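Local coordinates for protein L-methionine gamma-lyase (Fusobacterium nucleatum subsp. nucleatum, PDB 6LXU) that is a pyridoxal-phosphate-dependent enzyme of the Cys/Met metabolism family, built as an assembly of four chains with the cofactor bound covalently to a lysine side chain, at residues 321-324 against 325-329; 390-393 against 394-398; 236-240 against 241-245. One frame throughout, in Å; residues are numbered along the deposited sequence. Where two conformers were deposited one is given.

Along the chain interaction 3 comes first, on helix 229-244, followed by interaction 1 on helix 322-332 and interaction 2 on helix 384-396, the last helix. Interactions 1 and 2 are neighbours, their centres about 11 Å apart: Leu329 CD1 lies 3.5 Å from Gly394 C, and Ala325 CB lies 3.7 Å from Ile398 CG2. Both helices place side chains against strand 314-319 of the five-stranded sheet, so the end of the chain is packed into that part of the fold. Interaction 3 lies on the opposite side of the chain's centre, centre to centre about 45 Å from interaction 1 and about 48 Å from interaction 2, where its helix meets the second subunit.

Interaction 1: 321-324 against 325-329; sequences GGFE and AGKTL
Lys327 NZ is gripped by two waters that tie it to the carboxylate of Glu324, and by a salt bridge to Glu44 of the second subunit. One water donates to Glu324 OE1 and accepts from Lys327 NZ at 3.0 Å. The other gives its proton to Glu324 OE2 and takes one from Lys327 NZ at 2.8 Å. Each carboxylate oxygen thus has its own bridge, whereas the direct gap from Glu324 OE2 to Lys327 NZ, 4.2 Å, is too long for a salt bridge. The two side chains run side by side in the same direction. Phe323 flanks them: with CG anti to the backbone N (chi1 -172°), its ring reaches along the helix until CE2 lies 3.8 Å from Lys327 CE, an oblique approach. Glu324 OE2 and its water sit at the edge of this ring, in its plane.

Beneath these side chains the first helical turn is closed by backbone bonds from Gly326 N to Gly322 O, Lys327 N to Phe323 O and Thr328 N to Glu324 O (2.9 Å). Gly322 enters the turn with positive phi (69°), and Ala325 CB packs 3.5 Å from Gly321 C while also touching Leu319. This is the N-terminal turn of an amphipathic helix, one face on a beta-sheet and the other carrying a water-bridged i, i+3 Glu-Lys pair to a subunit interface.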
# COMPACT_ATOMS: atom_id res chain seq x y z
N GLY A 321 13.31 -39.93 18.09
CA GLY A 321 14.53 -39.45 18.72
C GLY A 321 14.39 -38.24 19.63
O GLY A 321 15.40 -37.73 20.12
N GLY A 322 13.17 -37.76 19.86
CA GLY A 322 12.93 -36.74 20.86
C GLY A 322 13.50 -35.36 20.57
O GLY A 322 13.53 -34.90 19.41
N PHE A 323 14.01 -34.71 21.61
CA PHE A 323 14.35 -33.27 21.59
C PHE A 323 15.44 -32.94 20.59
O PHE A 323 15.28 -32.02 19.77
CB PHE A 323 14.77 -32.84 23.00
CG PHE A 323 14.96 -31.35 23.15
CD1 PHE A 323 13.87 -30.54 23.43
CD2 PHE A 323 16.21 -30.78 23.06
CE1 PHE A 323 14.05 -29.18 23.61
CE2 PHE A 323 16.39 -29.42 23.22
CZ PHE A 323 15.30 -28.62 23.50
N GLU A 324 16.54 -33.68 20.62
CA GLU A 324 17.64 -33.41 19.72
C GLU A 324 17.27 -33.73 18.27
O GLU A 324 17.75 -33.05 17.36
CB GLU A 324 18.91 -34.18 20.13
CG GLU A 324 19.46 -33.76 21.49
CD GLU A 324 19.89 -32.30 21.56
OE1 GLU A 324 20.50 -31.80 20.59
OE2 GLU A 324 19.62 -31.65 22.58
N ALA A 325 16.42 -34.73 18.07
CA ALA A 325 15.95 -35.06 16.73
C ALA A 325 15.12 -33.91 16.14
O ALA A 325 15.27 -33.61 14.95
CB ALA A 325 15.14 -36.34 16.73
N GLY A 326 14.28 -33.29 16.97
CA GLY A 326 13.49 -32.13 16.52
C GLY A 326 14.37 -31.00 16.05
O GLY A 326 14.17 -30.43 14.96
N LYS A 327 15.37 -30.65 16.85
CA LYS A 327 16.26 -29.54 16.48
C LYS A 327 17.10 -29.89 15.25
O LYS A 327 17.25 -29.07 14.33
CB LYS A 327 17.18 -29.15 17.65
CG LYS A 327 16.44 -28.68 18.88
CD LYS A 327 17.32 -27.87 19.83
CE LYS A 327 18.57 -28.61 20.27
NZ LYS A 327 19.48 -27.72 21.04
N THR A 328 17.65 -31.10 15.21
CA THR A 328 18.45 -31.54 14.09
C THR A 328 17.65 -31.52 12.78
O THR A 328 18.15 -31.06 11.76
CB THR A 328 19.08 -32.92 14.35
OG1 THR A 328 20.00 -32.81 15.44
CG2 THR A 328 19.81 -33.44 13.12
N LEU A 329 16.43 -32.05 12.81
CA LEU A 329 15.57 -32.01 11.64
C LEU A 329 15.40 -30.57 11.15
O LEU A 329 15.72 -30.25 10.01
CB LEU A 329 14.18 -32.61 11.93
CG LEU A 329 13.17 -32.46 10.78
CD1 LEU A 329 13.65 -33.16 9.53
CD2 LEU A 329 11.80 -32.96 11.19
O HOH W 1 21.88 -29.47 21.04
O HOH W 2 20.38 -29.23 23.26

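Interaction 2: 390-393 against 394-398; sequences DLEQ and GLEKI
Gln393 has CG between its backbone N and carbonyl carbon (chi1 68°), and a second bend (chi2 78°) folds the amide back so that CD lies 3.2 Å from Gly394 N. Lys397, bent at chi2 and chi4, curls back toward this amide. Its NZ is then held by both oxygens of Gln393: the backbone O at 2.9 Å, approached from above the carbonyl plane, and OE1 at 3.1 Å, met in the carbonyl plane. The other end of the amide is fixed as well, since Gln393 NE2 donates to Asp390 OD1 (3.1 Å) and to Asn332 O. The Asp390 carboxylate in turn accepts the backbone N-H groups of Lys334, Leu335 and Cys336.

A different side of the helix brings Glu392 OE2 within 3.4 Å of Glu396 OE2, with the carboxylate planes 82° apart. Such closeness of like charges may raise the affinity of one group for a proton. Leu395 N bonds to Leu391 O (2.8 Å), and both leucines pack on Phe280 of helix 263-282. Lys286 NZ bonds to Leu395 O and to the terminal carboxylate of Ile398, so two lysines, Lys397 and Lys286, lie on oxygens of the last turn of helix 384-396 and the chain terminus.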
# COMPACT_ATOMS: atom_id res chain seq x y z
N ASP A 390 12.86 -32.30 0.93
CA ASP A 390 13.45 -31.53 2.01
C ASP A 390 13.30 -32.25 3.35
O ASP A 390 14.27 -32.39 4.09
CB ASP A 390 12.82 -30.12 2.07
CG ASP A 390 13.53 -29.18 3.00
OD1 ASP A 390 14.79 -29.21 3.05
OD2 ASP A 390 12.85 -28.34 3.64
N LEU A 391 12.09 -32.69 3.67
CA LEU A 391 11.89 -33.46 4.90
C LEU A 391 12.74 -34.73 4.92
O LEU A 391 13.33 -35.06 5.96
CB LEU A 391 10.42 -33.82 5.06
CG LEU A 391 9.46 -32.64 5.29
CD1 LEU A 391 8.02 -33.09 5.14
CD2 LEU A 391 9.68 -32.00 6.64
N GLU A 392 12.80 -35.43 3.79
CA GLU A 392 13.57 -36.68 3.71
C GLU A 392 15.04 -36.44 4.00
O GLU A 392 15.62 -37.18 4.82
CB GLU A 392 13.38 -37.33 2.34
CG GLU A 392 14.22 -38.58 2.07
CD GLU A 392 14.05 -39.70 3.08
OE1 GLU A 392 13.03 -39.74 3.81
OE2 GLU A 392 14.96 -40.56 3.14
N GLN A 393 15.66 -35.44 3.38
CA GLN A 393 17.08 -35.18 3.64
C GLN A 393 17.32 -34.73 5.07
O GLN A 393 18.32 -35.10 5.67
CB GLN A 393 17.72 -34.24 2.60
CG GLN A 393 17.24 -32.78 2.61
CD GLN A 393 17.84 -31.94 3.71
OE1 GLN A 393 18.95 -32.21 4.21
NE2 GLN A 393 17.13 -30.89 4.11
N GLY A 394 16.39 -33.96 5.65
CA GLY A 394 16.51 -33.56 7.04
C GLY A 394 16.40 -34.74 7.99
O GLY A 394 17.16 -34.85 8.97
N LEU A 395 15.44 -35.62 7.72
CA LEU A 395 15.25 -36.82 8.54
C LEU A 395 16.47 -37.76 8.47
O LEU A 395 16.78 -38.42 9.47
CB LEU A 395 13.99 -37.57 8.12
CG LEU A 395 12.66 -36.88 8.47
CD1 LEU A 395 11.53 -37.50 7.66
CD2 LEU A 395 12.37 -36.95 9.96
N GLU A 396 17.15 -37.80 7.33
CA GLU A 396 18.39 -38.59 7.18
C GLU A 396 19.47 -38.17 8.16
O GLU A 396 20.31 -39.00 8.55
CB GLU A 396 18.95 -38.49 5.75
CG GLU A 396 18.17 -39.29 4.71
CD GLU A 396 18.65 -39.07 3.28
OE1 GLU A 396 19.44 -38.14 3.01
OE2 GLU A 396 18.21 -39.85 2.40
N LYS A 397 19.47 -36.90 8.58
CA LYS A 397 20.49 -36.37 9.49
C LYS A 397 20.28 -36.75 10.96
O LYS A 397 21.18 -36.54 11.77
CB LYS A 397 20.58 -34.84 9.40
CG LYS A 397 20.74 -34.26 8.00
CD LYS A 397 21.89 -34.86 7.23
CE LYS A 397 22.14 -34.11 5.93
NZ LYS A 397 21.06 -34.35 4.93
N ILE A 398 19.11 -37.28 11.31
CA ILE A 398 18.86 -37.68 12.69
C ILE A 398 19.59 -39.00 12.94
O ILE A 398 19.34 -39.98 12.24
CB ILE A 398 17.36 -37.87 12.98
CG1 ILE A 398 16.59 -36.56 12.79
CG2 ILE A 398 17.15 -38.39 14.41
CD1 ILE A 398 15.09 -36.75 12.67
OXT ILE A 398 20.43 -39.11 13.84

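Interaction 3: 236-240 against 241-245; sequences RFVGL and KDMTG
Backbone bonds between Arg236-Leu240 and Lys241-Gly245 repeatedly span five residues instead of four. Lys241 N reaches Arg236 O weakly at 3.0 Å, and Gly245 N makes a weak bond to Leu240 O. Thr244 N lies almost on the C=O axis of Gly239, 2.9 Å from its O, though the N-H is bent away (132°). Val238 O is shared, taking Asp242 N at 3.0 Å and, in its carbonyl plane, Met243 N at 3.3 Å. Gly245, with positive phi, then leaves the helix, its CA 3.2 Å from Leu240 O in a CA-H...O contact.

Among side-chain polar contacts, Lys241 NZ lies in salt-bridge range of Asp242 OD1 in the conformer given; a second was deposited, so this bridge is tentative. Thr244 OG1 bonds to Ser95 OG and to Ala246 N, tying the helix end to helix 89-100.

Apolar packing pairs Val238 CG1 with Met243 SD, side by side at 3.8 Å in the methionine conformer modelled here. Both residues also pack on Arg127 of the second subunit, and Trp98 NE1 of the second subunit donates to Met243 O. Helix 229-244 thus ends in widened, pi-type turns set into the subunit interface.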
# COMPACT_ATOMS: atom_id res chain seq x y z
N ARG A 236 -20.03 -5.31 16.52
CA ARG A 236 -19.50 -4.14 15.83
C ARG A 236 -19.57 -2.88 16.68
O ARG A 236 -18.58 -2.15 16.82
CB ARG A 236 -20.24 -3.90 14.52
CG ARG A 236 -19.77 -2.68 13.74
CD ARG A 236 -20.67 -2.39 12.55
NE ARG A 236 -20.64 -3.48 11.59
CZ ARG A 236 -19.72 -3.67 10.65
NH1 ARG A 236 -18.73 -2.78 10.47
NH2 ARG A 236 -19.80 -4.73 9.86
N PHE A 237 -20.76 -2.57 17.19
CA PHE A 237 -21.01 -1.29 17.82
C PHE A 237 -20.70 -1.23 19.31
O PHE A 237 -20.76 -0.15 19.89
CB PHE A 237 -22.44 -0.82 17.53
CG PHE A 237 -22.70 -0.53 16.07
CD1 PHE A 237 -21.88 0.33 15.33
CD2 PHE A 237 -23.78 -1.11 15.41
CE1 PHE A 237 -22.14 0.61 13.99
CE2 PHE A 237 -24.04 -0.83 14.08
CZ PHE A 237 -23.22 0.02 13.37
N VAL A 238 -20.36 -2.37 19.92
CA VAL A 238 -19.93 -2.41 21.31
C VAL A 238 -18.49 -2.92 21.39
O VAL A 238 -17.57 -2.15 21.72
CB VAL A 238 -20.89 -3.26 22.19
CG1 VAL A 238 -20.39 -3.30 23.63
CG2 VAL A 238 -22.31 -2.69 22.13
N GLY A 239 -18.29 -4.18 21.05
CA GLY A 239 -16.98 -4.81 21.18
C GLY A 239 -15.90 -4.11 20.38
O GLY A 239 -14.89 -3.67 20.94
N LEU A 240 -16.11 -3.99 19.09
CA LEU A 240 -15.13 -3.35 18.21
C LEU A 240 -15.07 -1.84 18.45
O LEU A 240 -13.98 -1.28 18.62
CB LEU A 240 -15.46 -3.65 16.75
CG LEU A 240 -14.65 -2.92 15.68
CD1 LEU A 240 -13.15 -3.17 15.78
CD2 LEU A 240 -15.14 -3.32 14.30
N LYS A 241 -16.22 -1.18 18.48
CA LYS A 241 -16.24 0.28 18.53
C LYS A 241 -15.54 0.83 19.78
O LYS A 241 -14.79 1.80 19.69
CB LYS A 241 -17.69 0.81 18.50
CG LYS A 241 -17.77 2.32 18.34
CD LYS A 241 -19.21 2.82 18.23
CE LYS A 241 -19.90 2.95 19.57
NZ LYS A 241 -19.54 4.23 20.24
N ASP A 242 -15.82 0.21 20.92
CA ASP A 242 -15.43 0.76 22.22
C ASP A 242 -14.50 -0.13 23.03
O ASP A 242 -13.68 0.41 23.78
CB ASP A 242 -16.68 1.02 23.09
CG ASP A 242 -17.66 2.01 22.49
OD1 ASP A 242 -17.26 2.86 21.71
OD2 ASP A 242 -18.85 1.95 22.88
N MET A 243 -14.63 -1.45 22.95
CA MET A 243 -13.94 -2.28 23.93
C MET A 243 -12.63 -2.88 23.46
O MET A 243 -11.82 -3.28 24.29
CB MET A 243 -14.89 -3.33 24.45
CG MET A 243 -16.17 -2.70 24.97
SD MET A 243 -17.29 -3.84 25.77
CE MET A 243 -16.42 -4.20 27.30
N THR A 244 -12.40 -2.92 22.14
CA THR A 244 -11.10 -3.32 21.61
C THR A 244 -10.52 -2.31 20.64
O THR A 244 -9.30 -2.20 20.54
CB THR A 244 -11.15 -4.67 20.90
OG1 THR A 244 -11.88 -4.52 19.68
CG2 THR A 244 -11.78 -5.75 21.77
N GLY A 245 -11.36 -1.62 19.87
CA GLY A 245 -10.82 -0.76 18.83
C GLY A 245 -9.92 -1.48 17.84
O GLY A 245 -9.03 -0.86 17.27